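Local coordinates for tail fiber protein (Acinetobacter phage AM24, PDB 5W5P) that probably recognises and degrades the capsular polysaccharide of Acinetobacter baumannii as a trimeric tailspike, helping the phage reach the cell surface, at residues A[487-495]-A[609-620]; A[337-345]-A[374-382]. All blocks are in the same frame, centred on the assembly; numbering follows the deposited sequence.

Interaction 1 of 2, residues A[487-495]-A[609-620]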
loop_
_atom_site.group_PDB
_atom_site.type_symbol
_atom_site.label_atom_id
_atom_site.label_comp_id
_atom_site.label_asym_id
_atom_site.label_seq_id
_atom_site.Cartn_x
_atom_site.Cartn_y
_atom_site.Cartn_z
ATOM N N GLN A 487 11.418 37.876 12.574
ATOM C CA GLN A 487 10.569 39.003 12.203
ATOM C C GLN A 487 9.885 38.764 10.864
ATOM O O GLN A 487 8.705 39.094 10.697
ATOM C CB GLN A 487 11.390 40.294 12.161
ATOM C CG GLN A 487 11.645 40.918 13.526
ATOM C CD GLN A 487 12.533 42.146 13.448
ATOM O OE1 GLN A 487 13.210 42.372 12.443
ATOM N NE2 GLN A 487 12.546 42.938 14.514
ATOM N N SER A 488 10.600 38.175 9.903
ATOM C CA SER A 488 10.057 38.004 8.561
ATOM C C SER A 488 8.912 36.998 8.498
ATOM O O SER A 488 8.185 36.980 7.500
ATOM C CB SER A 488 11.169 37.584 7.599
ATOM O OG SER A 488 11.893 36.478 8.108
ATOM N N SER A 489 8.723 36.177 9.530
ATOM C CA SER A 489 7.645 35.197 9.537
ATOM C C SER A 489 6.321 35.746 10.051
ATOM O O SER A 489 5.300 35.064 9.921
ATOM C CB SER A 489 8.028 33.981 10.390
ATOM O OG SER A 489 9.395 33.662 10.246
ATOM N N ARG A 490 6.308 36.951 10.625
ATOM C CA ARG A 490 5.138 37.391 11.379
ATOM C C ARG A 490 4.046 37.959 10.480
ATOM O O ARG A 490 2.878 37.577 10.602
ATOM C CB ARG A 490 5.557 38.419 12.428
ATOM C CG ARG A 490 6.652 37.924 13.355
ATOM C CD ARG A 490 6.597 38.606 14.706
ATOM N NE ARG A 490 7.632 38.104 15.602
ATOM C CZ ARG A 490 8.702 38.804 15.975
ATOM N NH1 ARG A 490 8.878 40.041 15.529
ATOM N NH2 ARG A 490 9.596 38.264 16.793
ATOM N N ALA A 491 4.405 38.869 9.576
ATOM C CA ALA A 491 3.412 39.618 8.815
ATOM C C ALA A 491 2.564 38.696 7.943
ATOM O O ALA A 491 3.015 37.646 7.478
ATOM C CB ALA A 491 4.093 40.674 7.943
ATOM N N CYS A 492 1.319 39.109 7.721
ATOM C CA CYS A 492 0.394 38.379 6.865
ATOM C C CYS A 492 -0.804 39.273 6.582
ATOM O O CYS A 492 -0.975 40.334 7.190
ATOM C CB CYS A 492 -0.049 37.059 7.504
ATOM S SG CYS A 492 -0.897 37.248 9.091
ATOM N N THR A 493 -1.622 38.838 5.628
ATOM C CA THR A 493 -2.911 39.447 5.349
ATOM C C THR A 493 -3.972 38.356 5.363
ATOM O O THR A 493 -3.656 37.161 5.316
ATOM C CB THR A 493 -2.917 40.190 4.007
ATOM O OG1 THR A 493 -2.513 39.305 2.955
ATOM C CG2 THR A 493 -1.964 41.371 4.065
ATOM N N ALA A 494 -5.234 38.771 5.436
ATOM C CA ALA A 494 -6.312 37.814 5.640
ATOM C C ALA A 494 -7.652 38.461 5.330
ATOM O O ALA A 494 -7.807 39.685 5.391
ATOM C CB ALA A 494 -6.311 37.270 7.073
ATOM N N ASP A 495 -8.620 37.609 4.996
ATOM C CA ASP A 495 -10.023 37.970 4.873
ATOM C C ASP A 495 -10.803 37.389 6.047
ATOM O O ASP A 495 -10.398 36.399 6.659
ATOM C CB ASP A 495 -10.619 37.455 3.557
ATOM C CG ASP A 495 -9.996 38.101 2.335
ATOM O OD1 ASP A 495 -9.344 39.159 2.472
ATOM O OD2 ASP A 495 -10.161 37.542 1.229
ATOM N N SER A 609 -0.589 33.946 3.692
ATOM C CA SER A 609 0.618 33.966 4.509
ATOM C C SER A 609 1.845 34.496 3.784
ATOM O O SER A 609 2.842 34.798 4.448
ATOM C CB SER A 609 0.919 32.562 5.039
ATOM O OG SER A 609 -0.272 31.901 5.423
ATOM N N LEU A 610 1.807 34.617 2.459
ATOM C CA LEU A 610 2.980 35.062 1.714
ATOM C C LEU A 610 3.470 36.400 2.242
ATOM O O LEU A 610 2.719 37.378 2.264
ATOM C CB LEU A 610 2.654 35.168 0.227
ATOM C CG LEU A 610 3.848 35.423 -0.696
ATOM C CD1 LEU A 610 4.891 34.334 -0.535
ATOM C CD2 LEU A 610 3.398 35.517 -2.144
ATOM N N ASN A 611 4.721 36.433 2.688
ATOM C CA ASN A 611 5.355 37.667 3.143
ATOM C C ASN A 611 6.814 37.624 2.694
ATOM O O ASN A 611 7.181 36.888 1.774
ATOM C CB ASN A 611 5.186 37.851 4.662
ATOM C CG ASN A 611 5.719 36.674 5.467
ATOM O OD1 ASN A 611 6.561 35.909 4.996
ATOM N ND2 ASN A 611 5.231 36.534 6.696
ATOM N N SER A 612 7.661 38.426 3.345
ATOM C CA SER A 612 9.080 38.472 3.010
ATOM C C SER A 612 9.860 37.287 3.560
ATOM O O SER A 612 11.020 37.099 3.174
ATOM C CB SER A 612 9.703 39.770 3.527
ATOM O OG SER A 612 9.351 40.864 2.701
ATOM N N GLY A 613 9.264 36.497 4.451
ATOM C CA GLY A 613 9.911 35.346 5.030
ATOM C C GLY A 613 9.388 34.041 4.463
ATOM O O GLY A 613 8.715 33.995 3.430
ATOM N N ALA A 614 9.706 32.959 5.171
ATOM C CA ALA A 614 9.325 31.621 4.751
ATOM C C ALA A 614 8.017 31.159 5.377
ATOM O O ALA A 614 7.780 29.953 5.471
ATOM C CB ALA A 614 10.446 30.628 5.071
ATOM N N SER A 615 7.159 32.087 5.789
ATOM C CA SER A 615 5.906 31.711 6.429
ATOM C C SER A 615 4.968 31.063 5.417
ATOM O O SER A 615 4.716 31.615 4.341
ATOM C CB SER A 615 5.242 32.935 7.059
ATOM O OG SER A 615 3.959 32.611 7.576
ATOM N N VAL A 616 4.456 29.883 5.761
ATOM C CA VAL A 616 3.449 29.221 4.944
ATOM C C VAL A 616 2.059 29.283 5.565
ATOM O O VAL A 616 1.069 29.090 4.841
ATOM C CB VAL A 616 3.841 27.758 4.642
ATOM C CG1 VAL A 616 4.973 27.717 3.625
ATOM C CG2 VAL A 616 4.234 27.034 5.919
ATOM N N ALA A 617 1.947 29.554 6.867
ATOM C CA ALA A 617 0.656 29.713 7.534
ATOM C C ALA A 617 0.720 30.913 8.473
ATOM O O ALA A 617 1.375 30.851 9.519
ATOM C CB ALA A 617 0.273 28.449 8.302
ATOM N N GLY A 618 0.025 31.994 8.117
ATOM C CA GLY A 618 -0.089 33.138 9.002
ATOM C C GLY A 618 -0.750 32.795 10.324
ATOM O O GLY A 618 -1.791 32.133 10.360
ATOM N N GLN A 619 -0.164 33.252 11.426
ATOM C CA GLN A 619 -0.594 32.839 12.753
ATOM C C GLN A 619 -1.655 33.762 13.361
ATOM O O GLN A 619 -1.897 33.693 14.572
ATOM C CB GLN A 619 0.619 32.728 13.682
ATOM C CG GLN A 619 1.514 31.529 13.383
ATOM C CD GLN A 619 0.732 30.229 13.214
ATOM O OE1 GLN A 619 0.289 29.617 14.191
ATOM N NE2 GLN A 619 0.564 29.804 11.968
ATOM N N ILE A 620 -2.283 34.627 12.558
ATOM C CA ILE A 620 -3.500 35.298 13.004
ATOM C C ILE A 620 -4.635 34.280 13.042
ATOM O O ILE A 620 -4.701 33.367 12.206
ATOM C CB ILE A 620 -3.841 36.490 12.090
ATOM C CG1 ILE A 620 -4.956 37.343 12.702
ATOM C CG2 ILE A 620 -4.252 36.021 10.697
ATOM C CD1 ILE A 620 -4.451 38.383 13.681
HETATM O O HOH W 1 10.933 33.677 7.648
HETATM O O HOH W 2 7.685 39.251 6.161
HETATM O O HOH W 3 3.957 32.519 10.138
HETATM O O HOH W 4 2.295 34.767 10.992
HETATM O O HOH W 5 2.699 35.028 6.955
HETATM O O HOH W 6 0.055 37.948 2.266
#
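Asn611 and Ala491 are joined by a direct hydrogen bond: Asn611 ND2 donates to Ala491 O over 2.6 Å, at an N-H...O angle of 154° and tilted slightly from both the carbonyl plane and the amide plane. The other end of the amide works within its own loop, where Asn611 OD1 accepts from Gly613 N (2.8 Å), an Asx turn. With CG lodged between the backbone N and the carbonyl carbon (chi1 56°), Asn611 sends one amide end to each task, so its rotation about chi2 is fixed from two directions. Ser488 O also sits close to this amide, without a hydrogen bond to it.

Tight packing suits glycine at 613: Ser488 CB lies 3.6 Å from Gly613 CA, and Ser488 O stands where a side chain would begin.

Water makes further polar links. One molecule joins the hydroxyls of Ser488 and Ser489 to Ala614 N. Another accepts from Ser612 N and lies 2.7 Å from Ser488 O. A third, deeper one donates to Ala491 O and to Ser609 O and accepts from Ser615 OG, so Ala491 O is gripped by an amide and a water together. Serine suits positions 488, 489 and 615, since its short hydroxyl reaches these waters without pushing the segments apart.

The apolar end is formed by Cys492 and Ile620, with Cys492 SG 3.9 Å from Ile620 CG2; Ala494 CB touches the same methyl more loosely. Ile481 of helix 479-483 and Ile607 add to this patch. Phe499 of the second subunit packs on Ala491 and Thr493.

An irregular loop after strand 598-608, shaped by an Asx turn, is thus fastened by the Asn611 amide and bridging waters to the turn leading into antiparallel strand 492-503 of the C-terminal beta domain.

Interaction 2 of 2, residues A[337-345]-A[374-382]; sequences YFEGNNTGD and FGAAAAYKA
Phe338 and Gly375 open the pairing of two parallel strand ends: Gly375 N donates to Phe338 O at 2.9 Å. One step on, Gly340 N donates to Gly375 O over 2.8 Å, so both polar backbone atoms of Gly375 are engaged by the neighbouring strand. Gly375 O takes more than that bond, for a water donates to it as well. The same water accepts from Asn341 ND2 (2.7 Å) and from Asn341 N. The Asn341 amide is anchored in the preceding turn of the chain, its ND2 donating to Trp316 O and its OD1 accepting from Ser319 N.

Past the last direct backbone bond a second water bridges the two segments, donating to Asn341 O and accepting from Ala377 N at 2.9 Å. Farther out, Tyr380 OH donates to Asn342 OD1 at 2.6 Å. Its approach is tilted 31° from the carbonyl plane, and the amide stands almost perpendicular to the phenol ring, with OD1 at the ring's edge. Asn342 carries CG anti to its backbone N (chi1 -171°), which swings the amide across to the hydroxyl.

Glycine suits 375, where a CB would clash with Phe338 O, and 340, whose phi is positive. On the face opposite Glu339, Phe338 and Phe374 lie side by side, nearly parallel at 8° but slid apart, with Phe338 CD2 3.6 Å from Phe374 CD1; Phe322 meets Phe338 edge-to-face.

Phenylalanines in register on successive coils, their rings barely overlapping, are consistent with the inward-facing rows of a parallel beta-helix, the fold of many phage tailspikes.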
loop_
_atom_site.group_PDB
_atom_site.type_symbol
_atom_site.label_atom_id
_atom_site.label_comp_id
_atom_site.label_asym_id
_atom_site.label_seq_id
_atom_site.Cartn_x
_atom_site.Cartn_y
_atom_site.Cartn_z
ATOM N N TYR A 337 8.690 2.261 -9.339
ATOM C CA TYR A 337 10.023 2.741 -9.684
ATOM C C TYR A 337 10.188 2.578 -11.190
ATOM O O TYR A 337 10.349 1.456 -11.686
ATOM C CB TYR A 337 11.088 1.964 -8.903
ATOM C CG TYR A 337 12.536 2.329 -9.182
ATOM C CD1 TYR A 337 13.179 1.879 -10.330
ATOM C CD2 TYR A 337 13.275 3.076 -8.271
ATOM C CE1 TYR A 337 14.496 2.190 -10.580
ATOM C CE2 TYR A 337 14.602 3.389 -8.512
ATOM C CZ TYR A 337 15.208 2.942 -9.668
ATOM O OH TYR A 337 16.527 3.246 -9.920
ATOM N N PHE A 338 10.127 3.693 -11.913
ATOM C CA PHE A 338 10.362 3.721 -13.347
ATOM C C PHE A 338 11.692 4.404 -13.630
ATOM O O PHE A 338 11.992 5.456 -13.054
ATOM C CB PHE A 338 9.237 4.454 -14.075
ATOM C CG PHE A 338 7.877 3.877 -13.834
ATOM C CD1 PHE A 338 7.456 2.755 -14.531
ATOM C CD2 PHE A 338 7.009 4.465 -12.926
ATOM C CE1 PHE A 338 6.193 2.221 -14.319
ATOM C CE2 PHE A 338 5.745 3.941 -12.710
ATOM C CZ PHE A 338 5.336 2.817 -13.405
ATOM N N GLU A 339 12.487 3.804 -14.518
ATOM C CA GLU A 339 13.812 4.334 -14.834
ATOM C C GLU A 339 14.183 3.981 -16.266
ATOM O O GLU A 339 14.303 2.798 -16.600
ATOM C CB GLU A 339 14.864 3.787 -13.865
ATOM C CG GLU A 339 16.264 4.332 -14.100
ATOM C CD GLU A 339 16.321 5.847 -14.011
ATOM O OE1 GLU A 339 15.699 6.416 -13.089
ATOM O OE2 GLU A 339 16.991 6.472 -14.860
ATOM N N GLY A 340 14.370 5.005 -17.100
ATOM C CA GLY A 340 14.908 4.858 -18.441
ATOM C C GLY A 340 14.215 3.848 -19.331
ATOM O O GLY A 340 14.856 2.921 -19.834
ATOM N N ASN A 341 12.914 4.021 -19.548
ATOM C CA ASN A 341 12.116 3.092 -20.337
ATOM C C ASN A 341 11.915 3.656 -21.740
ATOM O O ASN A 341 11.341 4.737 -21.897
ATOM C CB ASN A 341 10.775 2.833 -19.652
ATOM C CG ASN A 341 10.939 2.229 -18.269
ATOM O OD1 ASN A 341 11.315 1.064 -18.136
ATOM N ND2 ASN A 341 10.663 3.018 -17.232
ATOM N N ASN A 342 12.382 2.920 -22.753
ATOM C CA ASN A 342 12.292 3.371 -24.140
ATOM C C ASN A 342 12.280 2.207 -25.129
ATOM O O ASN A 342 13.123 2.145 -26.030
ATOM C CB ASN A 342 13.451 4.316 -24.470
ATOM C CG ASN A 342 13.296 4.987 -25.837
ATOM O OD1 ASN A 342 12.179 5.183 -26.322
ATOM N ND2 ASN A 342 14.420 5.329 -26.465
ATOM N N THR A 343 11.337 1.285 -24.979
ATOM C CA THR A 343 11.206 0.165 -25.908
ATOM C C THR A 343 9.752 -0.294 -25.894
ATOM O O THR A 343 8.888 0.356 -25.294
ATOM C CB THR A 343 12.181 -0.966 -25.558
ATOM O OG1 THR A 343 11.976 -2.071 -26.449
ATOM C CG2 THR A 343 11.986 -1.427 -24.121
ATOM N N GLY A 344 9.475 -1.406 -26.576
ATOM C CA GLY A 344 8.102 -1.870 -26.690
ATOM C C GLY A 344 7.241 -0.878 -27.448
ATOM O O GLY A 344 7.647 -0.323 -28.474
ATOM N N ASP A 345 6.036 -0.636 -26.933
ATOM C CA ASP A 345 5.120 0.335 -27.522
ATOM C C ASP A 345 5.333 1.750 -26.996
ATOM O O ASP A 345 4.679 2.680 -27.483
ATOM C CB ASP A 345 3.664 -0.085 -27.275
ATOM C CG ASP A 345 3.317 -1.422 -27.917
ATOM O OD1 ASP A 345 3.973 -1.802 -28.908
ATOM O OD2 ASP A 345 2.382 -2.091 -27.427
ATOM N N PHE A 374 8.860 8.677 -11.917
ATOM C CA PHE A 374 8.847 8.535 -13.367
ATOM C C PHE A 374 10.175 9.037 -13.933
ATOM O O PHE A 374 10.281 10.133 -14.486
ATOM C CB PHE A 374 7.667 9.295 -13.961
ATOM C CG PHE A 374 6.328 8.875 -13.425
ATOM C CD1 PHE A 374 5.746 7.684 -13.824
ATOM C CD2 PHE A 374 5.633 9.695 -12.545
ATOM C CE1 PHE A 374 4.499 7.304 -13.343
ATOM C CE2 PHE A 374 4.386 9.323 -12.055
ATOM C CZ PHE A 374 3.818 8.124 -12.454
ATOM N N GLY A 375 11.205 8.206 -13.768
ATOM C CA GLY A 375 12.526 8.530 -14.274
ATOM C C GLY A 375 12.642 8.270 -15.762
ATOM O O GLY A 375 12.729 7.117 -16.193
ATOM N N ALA A 376 12.648 9.334 -16.558
ATOM C CA ALA A 376 12.549 9.204 -18.004
ATOM C C ALA A 376 13.917 9.017 -18.641
ATOM O O ALA A 376 14.930 9.539 -18.162
ATOM C CB ALA A 376 11.870 10.433 -18.609
ATOM N N ALA A 377 13.937 8.256 -19.732
ATOM C CA ALA A 377 15.058 8.325 -20.652
ATOM C C ALA A 377 15.146 9.731 -21.237
ATOM O O ALA A 377 14.171 10.487 -21.253
ATOM C CB ALA A 377 14.902 7.294 -21.769
ATOM N N ALA A 378 16.338 10.083 -21.723
ATOM C CA ALA A 378 16.563 11.433 -22.225
ATOM C C ALA A 378 15.606 11.802 -23.351
ATOM O O ALA A 378 15.329 12.988 -23.552
ATOM C CB ALA A 378 18.011 11.580 -22.699
ATOM N N ALA A 379 15.078 10.809 -24.068
ATOM C CA ALA A 379 14.237 11.062 -25.231
ATOM C C ALA A 379 12.898 11.697 -24.879
ATOM O O ALA A 379 12.278 12.320 -25.749
ATOM C CB ALA A 379 13.999 9.755 -25.986
ATOM N N TYR A 380 12.433 11.558 -23.639
ATOM C CA TYR A 380 11.094 12.000 -23.275
ATOM C C TYR A 380 11.095 13.160 -22.292
ATOM O O TYR A 380 10.026 13.564 -21.822
ATOM C CB TYR A 380 10.292 10.818 -22.729
ATOM C CG TYR A 380 10.241 9.713 -23.743
ATOM C CD1 TYR A 380 9.490 9.856 -24.903
ATOM C CD2 TYR A 380 10.978 8.552 -23.574
ATOM C CE1 TYR A 380 9.453 8.867 -25.854
ATOM C CE2 TYR A 380 10.947 7.553 -24.523
ATOM C CZ TYR A 380 10.182 7.719 -25.665
ATOM O OH TYR A 380 10.141 6.728 -26.619
ATOM N N LYS A 381 12.265 13.717 -21.982
ATOM C CA LYS A 381 12.306 14.918 -21.159
ATOM C C LYS A 381 11.770 16.134 -21.907
ATOM O O LYS A 381 11.109 16.983 -21.300
ATOM C CB LYS A 381 13.733 15.169 -20.672
ATOM C CG LYS A 381 14.221 14.129 -19.678
ATOM C CD LYS A 381 15.677 14.342 -19.329
ATOM C CE LYS A 381 16.164 13.285 -18.351
ATOM N NZ LYS A 381 17.616 13.454 -18.073
ATOM N N ALA A 382 12.021 16.224 -23.217
ATOM C CA ALA A 382 11.628 17.378 -24.023
ATOM C C ALA A 382 10.609 17.036 -25.106
ATOM O O ALA A 382 10.343 17.871 -25.979
ATOM C CB ALA A 382 12.860 18.020 -24.662
HETATM O O HOH W 7 10.871 5.676 -17.624
HETATM O O HOH W 8 11.489 6.965 -20.694
#

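Interaction 2 comes first along the chain, closing before interaction 1 opens, and the two do not touch: their centres are 41 Å apart and their nearest atoms about 24 Å. They share no strand or sheet. Interaction 2 joins parallel strands 331-339 and 365-375 in the long central body, whereas interaction 1 lies in the C-terminal domain, at one end of antiparallel strand 492-503. Interaction 2 therefore links successive strands of the elongated solenoid, and interaction 1 ties a late loop back to a segment that ended 114 residues earlier. Neighbouring subunits pack against both regions, more extensively at interaction 1, consistent with a trimeric spike.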